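Local coordinates for 2-oxoglutarate (2OG) and Fe(II)-dependent oxygenase superfamily protein (Arabidopsis thaliana, PDB 6KWA) that probably catalyses the irreversible oxidation of the auxin indole-3-acetic acid to 2-oxoindole-3-acetic acid, using 2-oxoglutarate and a non-haem metal centre, at residues A[13-16]-A[17-21]; A[34-38]-A[39-43]; A[52-55]-A[56-60]; A[65-69]-A[70-74]; A[209-212]-A[213-217]. All coordinates share one frame; numbering follows the deposited sequence.

Contact 1. Residues A[13-16]-A[17-21]; sequences KILN and QKIRE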
loop_
_atom_site.group_PDB
_atom_site.type_symbol
_atom_site.label_atom_id
_atom_site.label_comp_id
_atom_site.label_asym_id
_atom_site.label_seq_id
_atom_site.Cartn_x
_atom_site.Cartn_y
_atom_site.Cartn_z
ATOM N N LYS A 13 2.833 22.997 8.289
ATOM C CA LYS A 13 4.261 22.889 8.189
ATOM C C LYS A 13 4.762 21.868 9.212
ATOM O O LYS A 13 5.745 21.177 8.955
ATOM C CB LYS A 13 4.926 24.247 8.428
ATOM C CG LYS A 13 6.422 24.121 8.731
ATOM C CD LYS A 13 7.010 25.342 9.457
ATOM C CE LYS A 13 6.398 26.662 8.984
ATOM N NZ LYS A 13 6.946 27.147 7.671
ATOM N N ILE A 14 4.007 21.671 10.292
ATOM C CA ILE A 14 4.329 20.644 11.293
ATOM C C ILE A 14 3.974 19.255 10.788
ATOM O O ILE A 14 4.751 18.287 10.925
ATOM C CB ILE A 14 3.577 20.897 12.605
ATOM C CG1 ILE A 14 4.140 22.139 13.301
ATOM C CG2 ILE A 14 3.666 19.692 13.519
ATOM C CD1 ILE A 14 3.383 22.517 14.567
ATOM N N LEU A 15 2.796 19.178 10.179
ATOM C CA LEU A 15 2.309 17.944 9.571
ATOM C C LEU A 15 3.241 17.442 8.472
ATOM O O LEU A 15 3.675 16.293 8.489
ATOM C CB LEU A 15 0.898 18.165 9.004
ATOM C CG LEU A 15 0.306 16.945 8.317
ATOM C CD1 LEU A 15 0.417 15.798 9.266
ATOM C CD2 LEU A 15 -1.165 17.218 7.952
ATOM N N ASN A 16 3.521 18.296 7.497
ATOM C CA ASN A 16 4.429 17.939 6.405
ATOM C C ASN A 16 5.812 17.541 6.887
ATOM O O ASN A 16 6.432 16.640 6.337
ATOM C CB ASN A 16 4.522 19.100 5.428
ATOM C CG ASN A 16 3.219 19.331 4.711
ATOM O OD1 ASN A 16 2.269 18.562 4.897
ATOM N ND2 ASN A 16 3.122 20.433 3.969
ATOM N N GLN A 17 6.313 18.223 7.909
ATOM C CA GLN A 17 7.626 17.881 8.417
ATOM C C GLN A 17 7.601 16.519 9.098
ATOM O O GLN A 17 8.540 15.727 8.956
ATOM C CB GLN A 17 8.128 18.942 9.373
ATOM C CG GLN A 17 9.184 18.416 10.295
ATOM C CD GLN A 17 10.042 19.514 10.817
ATOM O OE1 GLN A 17 10.574 20.313 10.042
ATOM N NE2 GLN A 17 10.185 19.579 12.141
ATOM N N LYS A 18 6.545 16.251 9.859
ATOM C CA LYS A 18 6.417 14.933 10.476
ATOM C C LYS A 18 6.332 13.856 9.403
ATOM O O LYS A 18 6.908 12.795 9.562
ATOM C CB LYS A 18 5.189 14.866 11.402
ATOM C CG LYS A 18 5.470 15.360 12.821
ATOM C CD LYS A 18 4.171 15.542 13.603
ATOM C CE LYS A 18 4.431 15.979 15.035
ATOM N NZ LYS A 18 3.137 16.082 15.800
ATOM N N ILE A 19 5.607 14.111 8.317
ATOM C CA ILE A 19 5.526 13.119 7.258
ATOM C C ILE A 19 6.919 12.882 6.665
ATOM O O ILE A 19 7.396 11.734 6.557
ATOM C CB ILE A 19 4.522 13.544 6.188
ATOM C CG1 ILE A 19 3.110 13.305 6.728
ATOM C CG2 ILE A 19 4.736 12.743 4.882
ATOM C CD1 ILE A 19 1.992 14.069 5.996
ATOM N N ARG A 20 7.587 13.964 6.320
ATOM C CA ARG A 20 8.891 13.866 5.702
ATOM C C ARG A 20 9.893 13.109 6.594
ATOM O O ARG A 20 10.626 12.262 6.118
ATOM C CB ARG A 20 9.426 15.253 5.415
ATOM C CG ARG A 20 10.897 15.266 5.030
ATOM C CD ARG A 20 11.315 16.695 4.619
ATOM N NE ARG A 20 12.766 16.826 4.567
ATOM C CZ ARG A 20 13.396 17.949 4.247
ATOM N NH1 ARG A 20 12.706 19.039 3.967
ATOM N NH2 ARG A 20 14.709 17.983 4.206
ATOM N N GLU A 21 9.895 13.365 7.893
ATOM C CA GLU A 21 10.942 12.779 8.712
ATOM C C GLU A 21 10.657 11.321 8.996
ATOM O O GLU A 21 11.590 10.513 9.059
ATOM C CB GLU A 21 11.109 13.532 10.042
ATOM C CG GLU A 21 12.050 14.728 9.937
ATOM C CD GLU A 21 11.868 15.750 11.048
ATOM O OE1 GLU A 21 11.558 15.359 12.203
ATOM O OE2 GLU A 21 12.098 16.947 10.774
#
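Helix 12-25 is the connecting helix of a beta-alpha-beta unit, running between the parallel strands 4-6 and 28-32, and I14 to K18 and L15 to I19 are successive i to i+4 steps along it. Four backbone bonds establish the alpha-helical repeat: K13 O receives Q17 N at 3.2 Å, I14 O receives K18 N, L15 O receives I19 N and N16 O receives R20 N. The first is bent, with an N-H...O angle of 147°, whereas the last is much straighter at 166°.

On the inward side, L15 and I19 meet obliquely through their ends, L15 CD1 lying 4.0 Å from I19 CD1. I19 has CG1 anti to its carbonyl carbon (chi1 -76°), which turns that branch back toward the preceding turn, where CG1 comes 3.5 Å from L15 O. Both residues also rest on I5 of strand 4-6, and I19 reaches K129 and L130 of helix 106-133, so this face of the helix is wedged between strand and helix. N16 faces the same long helix, its ND2 hydrogen-bonded to E132 OE1; a turn later R20 NH1 bonds S133 O, and R20 NE forms a salt bridge with E24.

On the exposed side the side-chain contact is light and hydrocarbon in kind. I14 and K18 run alongside each other in the same direction, and the lysine chain, extended beyond CG, passes the isoleucine's shorter branch with K18 CE 4.1 Å from I14 CG2.

Contact 2. Residues A[34-38]-A[39-43]; sequences HGVSL and SLMAE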
loop_
_atom_site.group_PDB
_atom_site.type_symbol
_atom_site.label_atom_id
_atom_site.label_comp_id
_atom_site.label_asym_id
_atom_site.label_seq_id
_atom_site.Cartn_x
_atom_site.Cartn_y
_atom_site.Cartn_z
ATOM N N HIS A 34 -7.570 9.988 8.963
ATOM C CA HIS A 34 -7.217 9.952 7.548
ATOM C C HIS A 34 -8.294 10.405 6.582
ATOM O O HIS A 34 -8.072 10.426 5.374
ATOM C CB HIS A 34 -6.731 8.557 7.196
ATOM C CG HIS A 34 -7.526 7.471 7.830
ATOM N ND1 HIS A 34 -8.849 7.241 7.515
ATOM C CD2 HIS A 34 -7.184 6.535 8.746
ATOM C CE1 HIS A 34 -9.294 6.221 8.226
ATOM N NE2 HIS A 34 -8.303 5.768 8.976
ATOM N N GLY A 35 -9.502 10.630 7.089
ATOM C CA GLY A 35 -10.602 11.041 6.245
ATOM C C GLY A 35 -11.346 9.958 5.469
ATOM O O GLY A 35 -12.275 10.251 4.748
ATOM N N VAL A 36 -10.953 8.704 5.609
ATOM C CA VAL A 36 -11.674 7.620 4.939
ATOM C C VAL A 36 -12.758 7.025 5.827
ATOM O O VAL A 36 -12.494 6.714 6.998
ATOM C CB VAL A 36 -10.721 6.485 4.509
ATOM C CG1 VAL A 36 -11.483 5.439 3.717
ATOM C CG2 VAL A 36 -9.571 7.054 3.671
ATOM N N SER A 37 -13.970 6.906 5.294
ATOM C CA SER A 37 -15.103 6.369 6.065
ATOM C C SER A 37 -14.774 5.013 6.699
ATOM O O SER A 37 -14.367 4.078 6.011
ATOM C CB SER A 37 -16.329 6.223 5.165
ATOM O OG SER A 37 -17.222 5.259 5.708
ATOM N N LEU A 38 -15.006 4.896 8.005
ATOM C CA LEU A 38 -14.698 3.674 8.721
ATOM C C LEU A 38 -15.620 2.544 8.260
ATOM O O LEU A 38 -15.184 1.412 8.067
ATOM C CB LEU A 38 -14.850 3.906 10.224
ATOM C CG LEU A 38 -13.714 4.550 11.024
ATOM C CD1 LEU A 38 -13.365 5.895 10.458
ATOM C CD2 LEU A 38 -14.190 4.760 12.454
ATOM N N SER A 39 -16.883 2.878 8.021
ATOM C CA SER A 39 -17.854 1.903 7.560
ATOM C C SER A 39 -17.506 1.419 6.158
ATOM O O SER A 39 -17.642 0.231 5.857
ATOM C CB SER A 39 -19.271 2.512 7.586
ATOM O OG SER A 39 -19.720 2.663 8.926
ATOM N N LEU A 40 -17.045 2.336 5.309
ATOM C CA LEU A 40 -16.605 1.972 3.963
ATOM C C LEU A 40 -15.415 1.001 4.020
ATOM O O LEU A 40 -15.329 0.048 3.242
ATOM C CB LEU A 40 -16.216 3.217 3.171
ATOM C CG LEU A 40 -15.630 2.942 1.785
ATOM C CD1 LEU A 40 -16.585 2.100 0.947
ATOM C CD2 LEU A 40 -15.238 4.236 1.091
ATOM N N MET A 41 -14.499 1.246 4.946
ATOM C CA MET A 41 -13.361 0.363 5.118
ATOM C C MET A 41 -13.832 -1.014 5.583
ATOM O O MET A 41 -13.366 -2.039 5.086
ATOM C CB MET A 41 -12.383 0.961 6.130
ATOM C CG MET A 41 -11.577 2.144 5.568
ATOM S SD MET A 41 -10.550 2.926 6.825
ATOM C CE MET A 41 -9.610 1.570 7.528
ATOM N N ALA A 42 -14.782 -1.044 6.518
ATOM C CA ALA A 42 -15.258 -2.329 7.030
ATOM C C ALA A 42 -16.021 -3.048 5.942
ATOM O O ALA A 42 -15.897 -4.263 5.778
ATOM C CB ALA A 42 -16.106 -2.147 8.269
ATOM N N GLU A 43 -16.775 -2.291 5.157
ATOM C CA GLU A 43 -17.538 -2.874 4.059
ATOM C C GLU A 43 -16.587 -3.415 2.993
ATOM O O GLU A 43 -16.890 -4.409 2.295
ATOM C CB GLU A 43 -18.515 -1.841 3.455
ATOM C CG GLU A 43 -19.772 -1.738 4.315
ATOM C CD GLU A 43 -20.551 -0.468 4.111
ATOM O OE1 GLU A 43 -20.230 0.314 3.189
ATOM O OE2 GLU A 43 -21.462 -0.223 4.926
#
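H34 and M41 cross obliquely, the thioether sulfur approaching one corner of the imidazole: M41 SD is 3.8 Å from H34 CE1 and 4.6 Å from the ring centroid. The direction to the sulfur is 54° off the ring normal, an intermediate sulfur-aromatic placement. V36 meets the same methionine at about a right angle, with V36 CG1 3.8 Å from M41 CG, so imidazole and valine methyl both bear on one bent side chain.

The ring's rotation is fixed by its two nitrogens. H34 ND1 accepts from V36 N at 3.2 Å, the donor only 2° out of the ring plane, and NE2 is hydrogen-bonded to N205 O. A chi1 of 41° sets CG between the backbone N and the carbonyl carbon, which folds the imidazole over the turn toward V36 N. A leucine here would probably leave V36 N and N205 O without their ring partners and the methionine sulfur without its aromatic neighbour.

S37 is the N-cap of the following helix: its OG accepts from L40 N at 3.0 Å in a nearly straight bond, while its carbonyl O takes M41 N.

The contact thus opens helix 38-51 after strand 28-32. H34 and M41 both lean on L207 of strand 207-211, and V36 and L40 pack on I119 and I111 of helix 106-133.

Contact 3. Residues A[52-55]-A[56-60]; sequences FQRP and YEVKV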
loop_
_atom_site.group_PDB
_atom_site.type_symbol
_atom_site.label_atom_id
_atom_site.label_comp_id
_atom_site.label_asym_id
_atom_site.label_seq_id
_atom_site.Cartn_x
_atom_site.Cartn_y
_atom_site.Cartn_z
ATOM N N PHE A 52 -12.990 -13.531 -2.147
ATOM C CA PHE A 52 -12.083 -14.682 -2.094
ATOM C C PHE A 52 -12.801 -16.033 -1.990
ATOM O O PHE A 52 -12.191 -17.083 -2.192
ATOM C CB PHE A 52 -11.111 -14.550 -0.926
ATOM C CG PHE A 52 -9.893 -13.728 -1.240
ATOM C CD1 PHE A 52 -9.011 -14.134 -2.241
ATOM C CD2 PHE A 52 -9.627 -12.553 -0.548
ATOM C CE1 PHE A 52 -7.872 -13.389 -2.544
ATOM C CE2 PHE A 52 -8.485 -11.805 -0.844
ATOM C CZ PHE A 52 -7.607 -12.228 -1.839
ATOM N N GLN A 53 -14.092 -16.006 -1.683
ATOM C CA GLN A 53 -14.877 -17.229 -1.649
ATOM C C GLN A 53 -15.539 -17.501 -2.987
ATOM O O GLN A 53 -16.258 -18.479 -3.131
ATOM C CB GLN A 53 -15.883 -17.171 -0.506
ATOM C CG GLN A 53 -15.197 -17.619 0.768
ATOM C CD GLN A 53 -15.864 -17.149 2.022
ATOM O OE1 GLN A 53 -16.936 -16.549 1.985
ATOM N NE2 GLN A 53 -15.193 -17.350 3.148
ATOM N N ARG A 54 -15.275 -16.647 -3.972
ATOM C CA ARG A 54 -15.810 -16.866 -5.316
ATOM C C ARG A 54 -15.231 -18.174 -5.860
ATOM O O ARG A 54 -14.149 -18.599 -5.430
ATOM C CB ARG A 54 -15.452 -15.711 -6.257
ATOM C CG ARG A 54 -16.284 -14.447 -6.088
ATOM C CD ARG A 54 -17.739 -14.642 -6.484
ATOM N NE ARG A 54 -18.430 -13.365 -6.660
ATOM C CZ ARG A 54 -18.966 -12.664 -5.663
ATOM N NH1 ARG A 54 -18.905 -13.120 -4.425
ATOM N NH2 ARG A 54 -19.588 -11.515 -5.907
ATOM N N PRO A 55 -15.969 -18.840 -6.766
ATOM C CA PRO A 55 -15.450 -20.058 -7.405
ATOM C C PRO A 55 -14.062 -19.799 -7.974
ATOM O O PRO A 55 -13.785 -18.699 -8.448
ATOM C CB PRO A 55 -16.471 -20.348 -8.512
ATOM C CG PRO A 55 -17.771 -19.777 -7.951
ATOM C CD PRO A 55 -17.353 -18.535 -7.179
ATOM N N TYR A 56 -13.195 -20.796 -7.907
ATOM C CA TYR A 56 -11.851 -20.669 -8.429
ATOM C C TYR A 56 -11.826 -20.205 -9.877
ATOM O O TYR A 56 -11.001 -19.381 -10.282
ATOM C CB TYR A 56 -11.138 -21.999 -8.288
ATOM C CG TYR A 56 -9.664 -21.982 -8.588
ATOM C CD1 TYR A 56 -8.748 -21.549 -7.632
ATOM C CD2 TYR A 56 -9.181 -22.428 -9.813
ATOM C CE1 TYR A 56 -7.377 -21.556 -7.891
ATOM C CE2 TYR A 56 -7.812 -22.441 -10.083
ATOM C CZ TYR A 56 -6.923 -22.001 -9.123
ATOM O OH TYR A 56 -5.588 -22.011 -9.390
ATOM N N GLU A 57 -12.756 -20.724 -10.654
ATOM C CA GLU A 57 -12.718 -20.497 -12.084
ATOM C C GLU A 57 -13.193 -19.067 -12.382
ATOM O O GLU A 57 -12.836 -18.474 -13.406
ATOM C CB GLU A 57 -13.523 -21.598 -12.774
ATOM C CG GLU A 57 -13.147 -21.844 -14.231
ATOM C CD GLU A 57 -13.525 -23.276 -14.672
ATOM O OE1 GLU A 57 -13.842 -24.109 -13.779
ATOM O OE2 GLU A 57 -13.431 -23.590 -15.886
ATOM N N VAL A 58 -13.924 -18.488 -11.433
ATOM C CA VAL A 58 -14.245 -17.069 -11.483
ATOM C C VAL A 58 -12.987 -16.223 -11.140
ATOM O O VAL A 58 -12.625 -15.295 -11.878
ATOM C CB VAL A 58 -15.375 -16.707 -10.498
ATOM C CG1 VAL A 58 -15.550 -15.178 -10.419
ATOM C CG2 VAL A 58 -16.693 -17.383 -10.902
ATOM N N LYS A 59 -12.291 -16.576 -10.058
ATOM C CA LYS A 59 -11.109 -15.811 -9.644
ATOM C C LYS A 59 -10.032 -15.773 -10.711
ATOM O O LYS A 59 -9.416 -14.730 -10.914
ATOM C CB LYS A 59 -10.536 -16.364 -8.350
ATOM C CG LYS A 59 -11.447 -16.109 -7.161
ATOM C CD LYS A 59 -10.799 -16.463 -5.820
ATOM C CE LYS A 59 -10.800 -17.970 -5.520
ATOM N NZ LYS A 59 -10.451 -18.225 -4.066
ATOM N N VAL A 60 -9.859 -16.874 -11.442
ATOM C CA VAL A 60 -8.808 -16.950 -12.469
ATOM C C VAL A 60 -9.094 -15.996 -13.628
ATOM O O VAL A 60 -8.196 -15.687 -14.432
ATOM C CB VAL A 60 -8.635 -18.405 -13.007
ATOM C CG1 VAL A 60 -7.440 -18.511 -13.956
ATOM C CG2 VAL A 60 -8.415 -19.378 -11.852
#
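K59 curls back over the turn before its own helix, and its ammonium nitrogen NZ donates to F52 O at 2.8 Å. This is the close side of the contact. The chain bends at chi3 (-78°), which brings K59 CE within 3.4 Å of R54 O on the way and delivers NZ to the F52 carbonyl from 29° outside its plane. K59 is a buried residue, and NZ also forms a salt bridge with E82; the carboxylate and the carbonyl together probably offset its charge.

P55 is the N-cap residue. Its O receives K59 N at 3.1 Å, in the carbonyl plane and at 161°, together with a weak bond from V58 N. The proline ring and V58 lie side by side, P55 CB 3.8 Å from V58 CG2. R54 is anchored outside the turn, its guanidinium bound to D50, E103 and Q108.

The solvent side is looser: the exposed E57 side chain leads away from 52-55, and Y56 offers that segment little beyond CB, its ring being turned to A73.

The turn links helix 38-51 to the short helix 56-59. F52 packs against strands 147-155 and 81-87, its side chain about 5 Å from that of N152, a 2-oxoglutarate-binding residue.

Contact 4. Residues A[65-69]-A[70-74]; sequences VLLGS and GYRAP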
loop_
_atom_site.group_PDB
_atom_site.type_symbol
_atom_site.label_atom_id
_atom_site.label_comp_id
_atom_site.label_asym_id
_atom_site.label_seq_id
_atom_site.Cartn_x
_atom_site.Cartn_y
_atom_site.Cartn_z
ATOM N N VAL A 65 -2.875 -7.183 -16.112
ATOM C CA VAL A 65 -2.789 -6.073 -17.061
ATOM C C VAL A 65 -1.322 -5.646 -17.046
ATOM O O VAL A 65 -0.652 -5.689 -18.069
ATOM C CB VAL A 65 -3.750 -4.929 -16.705
ATOM C CG1 VAL A 65 -3.608 -3.762 -17.698
ATOM C CG2 VAL A 65 -5.197 -5.447 -16.731
ATOM N N LEU A 66 -0.825 -5.234 -15.883
ATOM C CA LEU A 66 0.614 -5.297 -15.611
ATOM C C LEU A 66 0.882 -6.685 -15.107
ATOM O O LEU A 66 -0.044 -7.342 -14.619
ATOM C CB LEU A 66 1.080 -4.266 -14.585
ATOM C CG LEU A 66 1.900 -3.092 -15.121
ATOM C CD1 LEU A 66 1.139 -2.319 -16.192
ATOM C CD2 LEU A 66 2.356 -2.186 -13.976
ATOM N N LEU A 67 2.114 -7.164 -15.250
ATOM C CA LEU A 67 2.412 -8.511 -14.783
ATOM C C LEU A 67 2.243 -8.576 -13.272
ATOM O O LEU A 67 2.807 -7.758 -12.549
ATOM C CB LEU A 67 3.817 -8.955 -15.182
ATOM C CG LEU A 67 3.939 -10.469 -14.994
ATOM C CD1 LEU A 67 2.853 -11.144 -15.835
ATOM C CD2 LEU A 67 5.305 -10.986 -15.384
ATOM N N GLY A 68 1.497 -9.572 -12.801
ATOM C CA GLY A 68 1.242 -9.734 -11.380
ATOM C C GLY A 68 0.098 -8.902 -10.818
ATOM O O GLY A 68 -0.176 -8.969 -9.623
ATOM N N SER A 69 -0.586 -8.125 -11.653
ATOM C CA SER A 69 -1.630 -7.258 -11.126
ATOM C C SER A 69 -2.918 -8.011 -10.868
ATOM O O SER A 69 -3.779 -7.519 -10.155
ATOM C CB SER A 69 -1.919 -6.087 -12.063
ATOM O OG SER A 69 -2.866 -6.412 -13.064
ATOM N N GLY A 70 -3.054 -9.186 -11.480
ATOM C CA GLY A 70 -4.255 -9.994 -11.361
ATOM C C GLY A 70 -4.186 -11.073 -10.300
ATOM O O GLY A 70 -3.449 -10.957 -9.330
ATOM N N TYR A 71 -4.955 -12.142 -10.506
ATOM C CA TYR A 71 -5.072 -13.207 -9.520
ATOM C C TYR A 71 -3.824 -14.037 -9.335
ATOM O O TYR A 71 -3.151 -14.373 -10.302
ATOM C CB TYR A 71 -6.212 -14.140 -9.923
ATOM C CG TYR A 71 -6.438 -15.287 -8.965
ATOM C CD1 TYR A 71 -6.691 -15.055 -7.630
ATOM C CD2 TYR A 71 -6.420 -16.604 -9.406
ATOM C CE1 TYR A 71 -6.917 -16.091 -6.755
ATOM C CE2 TYR A 71 -6.656 -17.655 -8.532
ATOM C CZ TYR A 71 -6.900 -17.391 -7.216
ATOM O OH TYR A 71 -7.126 -18.424 -6.346
ATOM N N ARG A 72 -3.517 -14.383 -8.088
ATOM C CA ARG A 72 -2.475 -15.357 -7.812
ATOM C C ARG A 72 -2.921 -16.343 -6.748
ATOM O O ARG A 72 -3.248 -15.953 -5.630
ATOM C CB ARG A 72 -1.173 -14.678 -7.366
ATOM C CG ARG A 72 -0.410 -13.990 -8.471
ATOM C CD ARG A 72 0.023 -14.981 -9.532
ATOM N NE ARG A 72 0.877 -14.341 -10.525
ATOM C CZ ARG A 72 0.437 -13.615 -11.546
ATOM N NH1 ARG A 72 -0.870 -13.457 -11.744
ATOM N NH2 ARG A 72 1.310 -13.066 -12.388
ATOM N N ALA A 73 -2.877 -17.629 -7.081
ATOM C CA ALA A 73 -3.165 -18.666 -6.113
ATOM C C ALA A 73 -1.903 -19.028 -5.350
ATOM O O ALA A 73 -0.792 -18.879 -5.874
ATOM C CB ALA A 73 -3.738 -19.909 -6.821
ATOM N N PRO A 74 -2.064 -19.544 -4.123
ATOM C CA PRO A 74 -0.904 -20.012 -3.351
ATOM C C PRO A 74 -0.132 -21.099 -4.107
ATOM O O PRO A 74 -0.726 -21.930 -4.790
ATOM C CB PRO A 74 -1.526 -20.588 -2.073
ATOM C CG PRO A 74 -2.908 -19.986 -1.984
ATOM C CD PRO A 74 -3.339 -19.739 -3.403
#
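R72 lays its guanidinium against G68, which lies over one face of the flat group: R72 NH2 is 3.5 Å from G68 CA, and R72 CZ is 4.0 Å from the same carbon. L67 comes from another direction, its CD1 at the guanidinium edge, 4.2 Å from R72 NH2. No hydrogen bond joins the two halves here; the contact is made by a planar cation on a bare backbone carbon and a leucine methyl.

The arginine is bent at chi2 (-62°), which folds the group back along its own backbone and lets NH1 donate to Y71 O at 2.8 Å. That oxygen lies in the guanidinium plane, while the donor sits well above the carbonyl plane. NH2 completes the hold through a salt bridge with D64.

L66 to S69 form a type II beta turn, with S69 N bonded to L66 O at 3.1 Å. G68 has phi 84° and psi 1°, where a CB would press on the preceding carbonyl oxygen. S69 OG reaches back to V65, the residue before the turn, accepting from V65 N at 3.1 Å. A leucine in place of R72 would probably leave D64 without its salt-bridge partner and Y71 O without its NH1 donor.

Farther out, D64 also takes the backbone nitrogens of G68 and G70, using OD2 for the first and OD1 for the second. R72 pairs by backbone with A83 of strand 81-87, and its side chain touches R150 of strand 147-155, whose NH1 binds G70 O.

Contact 5. Residues A[209-212]-A[213-217]; sequences INLG and DMATI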
loop_
_atom_site.group_PDB
_atom_site.type_symbol
_atom_site.label_atom_id
_atom_site.label_comp_id
_atom_site.label_asym_id
_atom_site.label_seq_id
_atom_site.Cartn_x
_atom_site.Cartn_y
_atom_site.Cartn_z
ATOM N N ILE A 209 1.185 3.388 6.105
ATOM C CA ILE A 209 1.743 3.941 4.884
ATOM C C ILE A 209 3.159 3.485 4.821
ATOM O O ILE A 209 3.847 3.514 5.825
ATOM C CB ILE A 209 1.720 5.479 4.863
ATOM C CG1 ILE A 209 0.380 6.007 5.360
ATOM C CG2 ILE A 209 2.045 5.999 3.482
ATOM C CD1 ILE A 209 -0.763 5.618 4.525
ATOM N N ASN A 210 3.626 3.094 3.652
ATOM C CA ASN A 210 5.048 2.871 3.539
ATOM C C ASN A 210 5.491 3.318 2.179
ATOM O O ASN A 210 4.693 3.389 1.243
ATOM C CB ASN A 210 5.416 1.408 3.760
ATOM C CG ASN A 210 5.029 0.564 2.611
ATOM O OD1 ASN A 210 3.924 0.036 2.579
ATOM N ND2 ASN A 210 5.900 0.480 1.605
ATOM N N LEU A 211 6.770 3.640 2.069
ATOM C CA LEU A 211 7.293 4.150 0.813
ATOM C C LEU A 211 7.988 2.998 0.094
ATOM O O LEU A 211 8.344 2.014 0.734
ATOM C CB LEU A 211 8.237 5.332 1.083
ATOM C CG LEU A 211 7.497 6.608 1.515
ATOM C CD1 LEU A 211 7.019 6.583 2.968
ATOM C CD2 LEU A 211 8.381 7.805 1.276
ATOM N N GLY A 212 8.111 3.079 -1.230
ATOM C CA GLY A 212 8.740 2.020 -2.002
ATOM C C GLY A 212 9.922 2.493 -2.851
ATOM O O GLY A 212 10.374 3.653 -2.748
ATOM N N ASP A 213 10.415 1.601 -3.706
ATOM C CA ASP A 213 11.600 1.871 -4.539
ATOM C C ASP A 213 11.490 3.158 -5.359
ATOM O O ASP A 213 12.451 3.897 -5.490
ATOM C CB ASP A 213 11.859 0.684 -5.476
ATOM C CG ASP A 213 12.296 -0.599 -4.725
ATOM O OD1 ASP A 213 12.794 -0.521 -3.564
ATOM O OD2 ASP A 213 12.120 -1.696 -5.315
ATOM N N MET A 214 10.305 3.451 -5.873
ATOM C CA MET A 214 10.118 4.634 -6.708
ATOM C C MET A 214 10.296 5.916 -5.928
ATOM O O MET A 214 10.662 6.940 -6.499
ATOM C CB MET A 214 8.743 4.613 -7.337
ATOM C CG MET A 214 8.631 5.283 -8.670
ATOM S SD MET A 214 9.663 4.503 -9.936
ATOM C CE MET A 214 9.437 2.756 -9.603
ATOM N N ALA A 215 10.044 5.869 -4.625
ATOM C CA ALA A 215 10.151 7.073 -3.823
ATOM C C ALA A 215 11.621 7.405 -3.535
ATOM O O ALA A 215 12.018 8.572 -3.523
ATOM C CB ALA A 215 9.349 6.930 -2.524
ATOM N N THR A 216 12.427 6.374 -3.316
ATOM C CA THR A 216 13.851 6.548 -3.108
ATOM C C THR A 216 14.501 7.106 -4.374
ATOM O O THR A 216 15.298 8.035 -4.307
ATOM C CB THR A 216 14.531 5.212 -2.709
ATOM O OG1 THR A 216 13.839 4.645 -1.589
ATOM C CG2 THR A 216 16.004 5.429 -2.337
ATOM N N ILE A 217 14.127 6.568 -5.526
ATOM C CA ILE A 217 14.650 7.052 -6.801
ATOM C C ILE A 217 14.260 8.512 -7.002
ATOM O O ILE A 217 15.105 9.362 -7.263
ATOM C CB ILE A 217 14.109 6.228 -7.976
ATOM C CG1 ILE A 217 14.614 4.787 -7.903
ATOM C CG2 ILE A 217 14.455 6.880 -9.303
ATOM C CD1 ILE A 217 13.857 3.849 -8.844
#
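G212 O accepts from two amides of the next turn: A215 N at 2.9 Å, with an N-H...O angle of 142°, and T216 N in a weak bond at 3.5 Å. The A215 donor stands 50° above the carbonyl plane, a geometry away from the oxygen's lone pairs. G212 is the N-cap of helix 213-218, at the point where strand 207-211 of the double-stranded beta-helix core gives way to it.

Polar anchors hold the junction to the metal-binding region, the magnesium lying about 9 Å from G212. N210 ND2 donates to L211 O at 3.0 Å, that oxygen lying close to the amide plane. The same nitrogen bonds OD2 of D171, a magnesium ligand, and probably helps to position that carboxylate. The backbone of D213 is hydrogen-bonded to that of D171, while D213 OD1, gripped by T170 OG1 and N225 ND2, and T216 OG1, bonded to L223 O, fix the helix start to the neighbouring loops.

The apolar part is small. A215 CB points back toward 209-212 and lies 3.4 Å from G212 O. L211 has CG anti to its carbonyl carbon (chi1 -73°), which directs the isobutyl group alongside the first helical turn and places L211 CD2 4.0 Å from A215 CB.

The five contacts follow one another along the chain without overlap. Contacts 1 to 4 belong to the N-terminal part of the chain and contact 5 to the 2OG-Fe(II) oxygenase core. Contacts 1 and 3 are farthest apart, with centres 43 Å from each other on opposite sides of the chain's centre. Contacts 3 and 4 touch, K59 O lying 3.4 Å from Y71 CB, and E82 of strand 81-87 serves both. The seven-stranded mixed sheet is a common reference: strand 28-32 runs between contacts 1 and 2 and lies beside strand 207-211, which leads into contact 5. N-terminal elements thereby join the sheet of the catalytic core.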